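Local coordinates for protein pectate lyase II (Xanthomonas campestris pv. campestris, PDB 2QY1) that probably cleaves pectate by beta-elimination, as a secreted enzyme of polysaccharide lyase family 1, at residues 28-33 with 37-42; 153-158 with 164-169; 178-183 with 190-195. The protein carries 2 engineered substitutions. All coordinates share one frame; numbering follows the deposited sequence.

How the contacts relate
Contacts 2 and 3 are neighbours in the interior of the parallel beta-helix, their centres about 10 Å apart, while contact 1 lies toward the margin of the molecule, its centre about 21 Å from that of contact 2 and about 27 Å from that of contact 3. Contact 1 sets a helix against a strand, with leucines, an isoleucine and a tyrosine whose hydroxyl takes a backbone N-H. The other two span the space between strands that do not pair with each other. Contact 2 is almost wholly aliphatic; contact 3 is smaller and more polar, centred on an amide and a hydroxyl. Strands 164-174 and 193-202 lie side by side, and Met157 packs against Asn180 and Thr194, joining contacts 2 and 3.

Contact 1: 28-33 with 37-42; sequences SAIDSY and GGLVLN
Helix 28-32 runs antiparallel to strand 39-42, at 172° with the axes 10.0 Å apart, setting Ala29 opposite Leu41 and Tyr33 opposite Leu39. The two leucines point at the helix. Leu41 spreads its branches, CD2 meeting Ala29 CB at 3.6 Å while CD1 meets Ile30 CG1 at 3.8 Å, the side chains of Ile30 and Leu41 crossing at about a right angle. Tyr33, just past the helix, swings its ring away from its own backbone N (chi1 177°) and alongside the strand. There Leu39 CB sits 3.6 Å from the ring centroid, a CH-pi contact over the face. Gly38 N donates to Tyr33 OH at 2.9 Å, bent to 149°. The same hydroxyl bonds to the carbonyl of Ser72, which can only accept, so the phenol O-H is the donor there. The contact packs the short helix 23-32, which links strands 18-20 and 39-43, onto the first coils of the parallel beta-helix, where Ile30 also rests on Val66 and Ile68 of strand 65-69. The phenol is thus held in two ways: Leu39 covers one ring face, and backbone groups of Gly38 and Ser72 fix the hydroxyl where the chain turns into the strand.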
loop_
_atom_site.group_PDB
_atom_site.type_symbol
_atom_site.label_atom_id
_atom_site.label_comp_id
_atom_site.label_asym_id
_atom_site.label_seq_id
_atom_site.Cartn_x
_atom_site.Cartn_y
_atom_site.Cartn_z
ATOM N N SER A 28 -6.234 -18.540 -13.927
ATOM C CA SER A 28 -6.545 -19.960 -14.115
ATOM C C SER A 28 -5.935 -20.831 -13.017
ATOM O O SER A 28 -6.596 -21.736 -12.502
ATOM C CB SER A 28 -6.087 -20.440 -15.494
ATOM O OG SER A 28 -6.349 -21.824 -15.652
ATOM N N ALA A 29 -4.684 -20.547 -12.659
ATOM C CA ALA A 29 -3.981 -21.299 -11.617
ATOM C C ALA A 29 -4.603 -21.081 -10.236
ATOM O O ALA A 29 -4.679 -22.010 -9.431
ATOM C CB ALA A 29 -2.499 -20.948 -11.608
ATOM N N ILE A 30 -5.051 -19.857 -9.975
ATOM C CA ILE A 30 -5.791 -19.540 -8.752
ATOM C C ILE A 30 -7.152 -20.246 -8.730
ATOM O O ILE A 30 -7.539 -20.809 -7.707
ATOM C CB ILE A 30 -5.956 -18.008 -8.568
ATOM C CG1 ILE A 30 -4.596 -17.370 -8.285
ATOM C CG2 ILE A 30 -6.918 -17.679 -7.422
ATOM C CD1 ILE A 30 -4.540 -15.900 -8.585
ATOM N N ASP A 31 -7.858 -20.225 -9.866
ATOM C CA ASP A 31 -9.178 -20.853 -9.988
ATOM C C ASP A 31 -9.125 -22.367 -9.756
ATOM O O ASP A 31 -10.036 -22.940 -9.151
ATOM C CB ASP A 31 -9.798 -20.578 -11.368
ATOM C CG ASP A 31 -10.126 -19.103 -11.605
ATOM O OD1 ASP A 31 -10.105 -18.288 -10.653
ATOM O OD2 ASP A 31 -10.412 -18.757 -12.771
ATOM N N SER A 32 -8.057 -23.002 -10.241
ATOM C CA SER A 32 -7.874 -24.453 -10.135
ATOM C C SER A 32 -7.446 -24.895 -8.735
ATOM O O SER A 32 -7.690 -26.031 -8.333
ATOM C CB SER A 32 -6.841 -24.930 -11.161
ATOM O OG SER A 32 -7.268 -24.650 -12.483
ATOM N N TYR A 33 -6.807 -23.984 -8.011
ATOM C CA TYR A 33 -6.280 -24.222 -6.669
ATOM C C TYR A 33 -7.389 -24.569 -5.670
ATOM O O TYR A 33 -8.459 -23.961 -5.688
ATOM C CB TYR A 33 -5.502 -22.974 -6.237
ATOM C CG TYR A 33 -4.925 -22.962 -4.838
ATOM C CD1 TYR A 33 -4.157 -24.023 -4.355
ATOM C CD2 TYR A 33 -5.104 -21.850 -4.015
ATOM C CE1 TYR A 33 -3.615 -23.990 -3.072
ATOM C CE2 TYR A 33 -4.565 -21.805 -2.740
ATOM C CZ TYR A 33 -3.823 -22.875 -2.273
ATOM O OH TYR A 33 -3.290 -22.819 -1.008
ATOM N N GLY A 37 -3.290 -25.040 1.639
ATOM C CA GLY A 37 -2.181 -25.983 1.533
ATOM C C GLY A 37 -0.937 -25.383 0.904
ATOM O O GLY A 37 0.180 -25.824 1.190
ATOM N N GLY A 38 -1.128 -24.384 0.043
ATOM C CA GLY A 38 -0.005 -23.681 -0.571
ATOM C C GLY A 38 -0.029 -23.649 -2.086
ATOM O O GLY A 38 -0.166 -24.687 -2.740
ATOM N N LEU A 39 0.101 -22.441 -2.633
ATOM C CA LEU A 39 0.252 -22.219 -4.067
ATOM C C LEU A 39 1.275 -21.106 -4.296
ATOM O O LEU A 39 1.143 -20.015 -3.741
ATOM C CB LEU A 39 -1.093 -21.839 -4.705
ATOM C CG LEU A 39 -1.109 -21.399 -6.177
ATOM C CD1 LEU A 39 -0.853 -22.576 -7.125
ATOM C CD2 LEU A 39 -2.419 -20.697 -6.527
ATOM N N VAL A 40 2.293 -21.385 -5.104
ATOM C CA VAL A 40 3.294 -20.372 -5.438
ATOM C C VAL A 40 3.254 -20.086 -6.930
ATOM O O VAL A 40 3.417 -20.990 -7.749
ATOM C CB VAL A 40 4.725 -20.777 -4.999
ATOM C CG1 VAL A 40 5.743 -19.705 -5.400
ATOM C CG2 VAL A 40 4.776 -21.008 -3.500
ATOM N N LEU A 41 3.028 -18.820 -7.269
ATOM C CA LEU A 41 2.950 -18.400 -8.658
ATOM C C LEU A 41 4.142 -17.537 -9.047
ATOM O O LEU A 41 4.382 -16.482 -8.454
ATOM C CB LEU A 41 1.632 -17.659 -8.925
ATOM C CG LEU A 41 0.339 -18.403 -8.574
ATOM C CD1 LEU A 41 -0.860 -17.470 -8.631
ATOM C CD2 LEU A 41 0.119 -19.606 -9.480
ATOM N N ASN A 42 4.890 -18.010 -10.039
ATOM C CA ASN A 42 6.017 -17.276 -10.588
ATOM C C ASN A 42 5.577 -16.539 -11.848
ATOM O O ASN A 42 5.435 -17.143 -12.915
ATOM C CB ASN A 42 7.181 -18.241 -10.877
ATOM C CG ASN A 42 8.349 -17.574 -11.593
ATOM O OD1 ASN A 42 8.855 -18.095 -12.589
ATOM N ND2 ASN A 42 8.791 -16.435 -11.084
#

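Contact 2: 153-158 with 164-169; sequences GGIDMK and VTVSYN
Met157 CG lies between the backbone N and the carbonyl carbon (chi1 65°), and the chain then bends at chi3 (80°), turning the terminal methyl toward Val164 and Val166 on the facing strand. Ile155 instead keeps CG2 anti to its backbone N, which sends that branch to Val166 and leaves CD1 for Asn169. The methyl of Met157 touches both valines. Met157 CE comes 3.8 Å from Val164 CG1, the two side chains meeting end on, and 4.0 Å from Val166 CG2, where they slide past each other in opposite directions. Val166 thus divides its branches, since its CG1 faces Ile155 CG2 tip to tip at 4.0 Å. Further along, Ile155 CD1 packs on the flat amide of Asn169, 3.9 Å from Asn169 CG. That amide is itself fixed: Asn169 OD1 accepts from the backbone N of Asn134 and ND2 donates to the carbonyl of Val131, so its polar atoms are satisfied although the residue is buried. Asn169 also touches Asn199 on the next strand, an arrangement consistent with the asparagine ladder of pectate lyase beta-helices. The strands run nearly antiparallel, at 164°, but 10.1 Å apart, too far to pair: they lie on different walls of the coil and meet through its filling. Strand 155-158 pairs in parallel with 116-119, whose Leu118 touches both Met157 and Val164, while strand 164-174 lies between 129-137 and 193-202, which supply Val131 against Ile155 and Tyr196 beside Val166.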
loop_
_atom_site.group_PDB
_atom_site.type_symbol
_atom_site.label_atom_id
_atom_site.label_comp_id
_atom_site.label_asym_id
_atom_site.label_seq_id
_atom_site.Cartn_x
_atom_site.Cartn_y
_atom_site.Cartn_z
ATOM N N GLY A 153 -6.350 3.279 -6.650
ATOM C CA GLY A 153 -5.477 3.089 -5.497
ATOM C C GLY A 153 -4.225 2.294 -5.785
ATOM O O GLY A 153 -4.179 1.505 -6.729
ATOM N N GLY A 154 -3.199 2.513 -4.968
ATOM C CA GLY A 154 -1.927 1.817 -5.131
ATOM C C GLY A 154 -1.908 0.550 -4.306
ATOM O O GLY A 154 -1.981 -0.557 -4.847
ATOM N N ILE A 155 -1.809 0.714 -2.988
ATOM C CA ILE A 155 -1.803 -0.416 -2.070
ATOM C C ILE A 155 -2.894 -0.176 -1.031
ATOM O O ILE A 155 -2.689 0.539 -0.048
ATOM C CB ILE A 155 -0.403 -0.623 -1.430
ATOM C CG1 ILE A 155 0.640 -0.875 -2.529
ATOM C CG2 ILE A 155 -0.431 -1.786 -0.429
ATOM C CD1 ILE A 155 2.062 -0.561 -2.140
ATOM N N ASP A 156 -4.058 -0.772 -1.277
ATOM C CA ASP A 156 -5.273 -0.465 -0.520
ATOM C C ASP A 156 -5.784 -1.630 0.311
ATOM O O ASP A 156 -5.617 -2.793 -0.063
ATOM C CB ASP A 156 -6.392 -0.033 -1.473
ATOM C CG ASP A 156 -6.112 1.289 -2.157
ATOM O OD1 ASP A 156 -5.169 2.003 -1.758
ATOM O OD2 ASP A 156 -6.858 1.618 -3.096
ATOM N N MET A 157 -6.417 -1.301 1.436
ATOM C CA MET A 157 -7.200 -2.271 2.196
ATOM C C MET A 157 -8.429 -1.616 2.836
ATOM O O MET A 157 -8.420 -0.424 3.156
ATOM C CB MET A 157 -6.341 -3.029 3.223
ATOM C CG MET A 157 -5.760 -2.196 4.357
ATOM S SD MET A 157 -4.374 -3.032 5.173
ATOM C CE MET A 157 -3.043 -2.698 4.031
ATOM N N LYS A 158 -9.490 -2.400 2.998
ATOM C CA LYS A 158 -10.747 -1.887 3.532
ATOM C C LYS A 158 -11.585 -2.990 4.171
ATOM O O LYS A 158 -11.329 -4.178 3.962
ATOM C CB LYS A 158 -11.555 -1.192 2.426
ATOM C CG LYS A 158 -11.971 -2.108 1.282
ATOM C CD LYS A 158 -12.831 -1.371 0.271
ATOM C CE LYS A 158 -12.959 -2.164 -1.020
ATOM N NZ LYS A 158 -13.459 -1.311 -2.135
ATOM N N VAL A 164 -1.248 -7.041 8.583
ATOM C CA VAL A 164 -0.653 -6.860 7.266
ATOM C C VAL A 164 0.662 -6.103 7.399
ATOM O O VAL A 164 0.763 -5.148 8.174
ATOM C CB VAL A 164 -1.615 -6.068 6.333
ATOM C CG1 VAL A 164 -0.969 -5.767 4.983
ATOM C CG2 VAL A 164 -2.925 -6.836 6.136
ATOM N N THR A 165 1.671 -6.549 6.654
ATOM C CA THR A 165 2.903 -5.790 6.491
ATOM C C THR A 165 3.024 -5.304 5.049
ATOM O O THR A 165 2.944 -6.090 4.103
ATOM C CB THR A 165 4.155 -6.597 6.906
ATOM O OG1 THR A 165 4.187 -6.724 8.330
ATOM C CG2 THR A 165 5.436 -5.896 6.452
ATOM N N VAL A 166 3.194 -3.993 4.912
ATOM C CA VAL A 166 3.415 -3.339 3.634
ATOM C C VAL A 166 4.849 -2.809 3.694
ATOM O O VAL A 166 5.103 -1.768 4.302
ATOM C CB VAL A 166 2.400 -2.176 3.427
ATOM C CG1 VAL A 166 2.661 -1.432 2.129
ATOM C CG2 VAL A 166 0.960 -2.699 3.468
ATOM N N SER A 167 5.783 -3.537 3.082
ATOM C CA SER A 167 7.207 -3.240 3.249
ATOM C C SER A 167 8.010 -3.189 1.949
ATOM O O SER A 167 7.743 -3.942 1.012
ATOM C CB SER A 167 7.848 -4.240 4.213
ATOM O OG SER A 167 7.666 -5.574 3.759
ATOM N N TYR A 168 8.997 -2.292 1.917
ATOM C CA TYR A 168 9.946 -2.167 0.801
ATOM C C TYR A 168 9.294 -2.002 -0.573
ATOM O O TYR A 168 9.841 -2.449 -1.583
ATOM C CB TYR A 168 10.927 -3.345 0.779
ATOM C CG TYR A 168 11.802 -3.448 2.007
ATOM C CD1 TYR A 168 13.022 -2.781 2.072
ATOM C CD2 TYR A 168 11.413 -4.219 3.102
ATOM C CE1 TYR A 168 13.835 -2.876 3.195
ATOM C CE2 TYR A 168 12.222 -4.316 4.236
ATOM C CZ TYR A 168 13.427 -3.639 4.271
ATOM O OH TYR A 168 14.234 -3.726 5.383
ATOM N N ASN A 169 8.121 -1.376 -0.608
ATOM C CA ASN A 169 7.479 -1.047 -1.875
ATOM C C ASN A 169 7.930 0.306 -2.416
ATOM O O ASN A 169 8.362 1.176 -1.627
ATOM C CB ASN A 169 5.957 -1.072 -1.726
ATOM C CG ASN A 169 5.422 -2.460 -1.430
ATOM O OD1 ASN A 169 5.544 -3.372 -2.248
ATOM N ND2 ASN A 169 4.826 -2.626 -0.256
#

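Contact 3: 178-183 with 190-195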
loop_
_atom_site.group_PDB
_atom_site.type_symbol
_atom_site.label_atom_id
_atom_site.label_comp_id
_atom_site.label_asym_id
_atom_site.label_seq_id
_atom_site.Cartn_x
_atom_site.Cartn_y
_atom_site.Cartn_z
ATOM N N ALA A 178 -2.162 4.881 -0.832
ATOM C CA ALA A 178 -2.543 3.805 0.071
ATOM C C ALA A 178 -3.781 4.150 0.884
ATOM O O ALA A 178 -3.761 5.070 1.701
ATOM C CB ALA A 178 -1.376 3.448 0.991
ATOM N N LEU A 179 -4.854 3.402 0.648
ATOM C CA LEU A 179 -6.082 3.546 1.415
ATOM C C LEU A 179 -6.139 2.482 2.498
ATOM O O LEU A 179 -5.750 1.336 2.277
ATOM C CB LEU A 179 -7.307 3.437 0.498
ATOM C CG LEU A 179 -8.703 3.706 1.071
ATOM C CD1 LEU A 179 -8.847 5.146 1.550
ATOM C CD2 LEU A 179 -9.761 3.392 0.026
ATOM N N ASN A 180 -6.621 2.871 3.674
ATOM C CA ASN A 180 -6.826 1.933 4.769
ATOM C C ASN A 180 -8.136 2.280 5.476
ATOM O O ASN A 180 -8.147 3.063 6.420
ATOM C CB ASN A 180 -5.630 1.962 5.733
ATOM C CG ASN A 180 -5.505 0.692 6.557
ATOM O OD1 ASN A 180 -6.496 0.156 7.059
ATOM N ND2 ASN A 180 -4.274 0.205 6.704
ATOM N N GLY A 181 -9.233 1.697 4.995
ATOM C CA GLY A 181 -10.580 2.079 5.425
ATOM C C GLY A 181 -11.189 2.979 4.364
ATOM O O GLY A 181 -10.662 4.056 4.092
ATOM N N TYR A 182 -12.294 2.541 3.765
ATOM C CA TYR A 182 -12.777 3.148 2.518
ATOM C C TYR A 182 -13.705 4.348 2.692
ATOM O O TYR A 182 -13.859 5.156 1.773
ATOM C CB TYR A 182 -13.436 2.091 1.618
ATOM C CG TYR A 182 -14.878 1.794 1.953
ATOM C CD1 TYR A 182 -15.207 0.847 2.922
ATOM C CD2 TYR A 182 -15.916 2.457 1.297
ATOM C CE1 TYR A 182 -16.531 0.569 3.240
ATOM C CE2 TYR A 182 -17.249 2.190 1.612
ATOM C CZ TYR A 182 -17.546 1.244 2.584
ATOM O OH TYR A 182 -18.857 0.968 2.897
ATOM N N SER A 183 -14.334 4.442 3.863
ATOM C CA SER A 183 -15.240 5.541 4.192
ATOM C C SER A 183 -15.392 5.666 5.705
ATOM O O SER A 183 -14.968 4.784 6.455
ATOM C CB SER A 183 -16.615 5.338 3.543
ATOM O OG SER A 183 -17.410 4.443 4.297
ATOM N N SER A 190 -11.827 -0.969 12.330
ATOM C CA SER A 190 -11.257 -0.817 13.666
ATOM C C SER A 190 -10.341 -1.995 13.998
ATOM O O SER A 190 -9.483 -1.898 14.880
ATOM C CB SER A 190 -12.364 -0.692 14.718
ATOM O OG SER A 190 -13.127 -1.881 14.801
ATOM N N ALA A 191 -10.536 -3.099 13.278
ATOM C CA ALA A 191 -9.739 -4.315 13.442
ATOM C C ALA A 191 -8.395 -4.257 12.710
ATOM O O ALA A 191 -7.516 -5.086 12.955
ATOM C CB ALA A 191 -10.539 -5.530 12.984
ATOM N N ALA A 192 -8.245 -3.283 11.811
ATOM C CA ALA A 192 -7.025 -3.138 11.016
ATOM C C ALA A 192 -5.776 -2.971 11.881
ATOM O O ALA A 192 -5.746 -2.156 12.807
ATOM C CB ALA A 192 -7.153 -1.981 10.031
ATOM N N ARG A 193 -4.766 -3.780 11.575
ATOM C CA ARG A 193 -3.464 -3.712 12.223
ATOM C C ARG A 193 -2.435 -3.801 11.106
ATOM O O ARG A 193 -2.227 -4.871 10.532
ATOM C CB ARG A 193 -3.283 -4.873 13.211
ATOM C CG ARG A 193 -4.308 -4.941 14.352
ATOM C CD ARG A 193 -4.141 -3.794 15.337
ATOM N NE ARG A 193 -5.037 -3.918 16.486
ATOM C CZ ARG A 193 -6.269 -3.416 16.542
ATOM N NH1 ARG A 193 -6.774 -2.749 15.510
ATOM N NH2 ARG A 193 -7.000 -3.583 17.637
ATOM N N THR A 194 -1.803 -2.672 10.794
ATOM C CA THR A 194 -0.956 -2.566 9.609
ATOM C C THR A 194 0.409 -1.969 9.923
ATOM O O THR A 194 0.514 -0.935 10.589
ATOM C CB THR A 194 -1.631 -1.703 8.517
ATOM O OG1 THR A 194 -3.036 -1.985 8.478
ATOM C CG2 THR A 194 -1.017 -1.976 7.146
ATOM N N THR A 195 1.455 -2.622 9.427
ATOM C CA THR A 195 2.796 -2.070 9.498
ATOM C C THR A 195 3.240 -1.638 8.101
ATOM O O THR A 195 3.301 -2.458 7.186
ATOM C CB THR A 195 3.801 -3.083 10.084
ATOM O OG1 THR A 195 3.298 -3.597 11.324
ATOM C CG2 THR A 195 5.154 -2.421 10.319
#
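The carboxamide of Asn180 meets Thr194 and Ala192, with Asn180 and Thr194 approaching from opposite directions. Asn180 CG, swung away from its own backbone N (chi1 -158°), lies 4.1 Å from Thr194 OG1, and the carboxamide also nears the methyl of Ala192. Across the segments the backbones stay well apart, Asn180 CA and Ala192 CA being 8.0 Å from each other. This is the parallel beta-helix of the pectate lyase family, and here the strand ending at Asn180 faces the start of strand 193-202 across the coil's interior. Met157 of strand 155-158 packs on both Asn180 and Thr194, and Asn189 also touches Asn180. Behind Ala192, the turn into the strand is gripped by Arg193, whose NH1 donates twice: to Ser190 O at 2.9 Å and to Ala192 O at 3.0 Å. Both carbonyl oxygens lie in the guanidinium plane, although NH1 stands above the carbonyl plane of Ala192, 56° out of it. On the strand of Asn180 itself, backbone bonds to Leu210 and Arg212 of the parallel strand 210-212 hold the residue in its own sheet, and Arg212 NH1 binds Gly181 O where the chain leaves the strand.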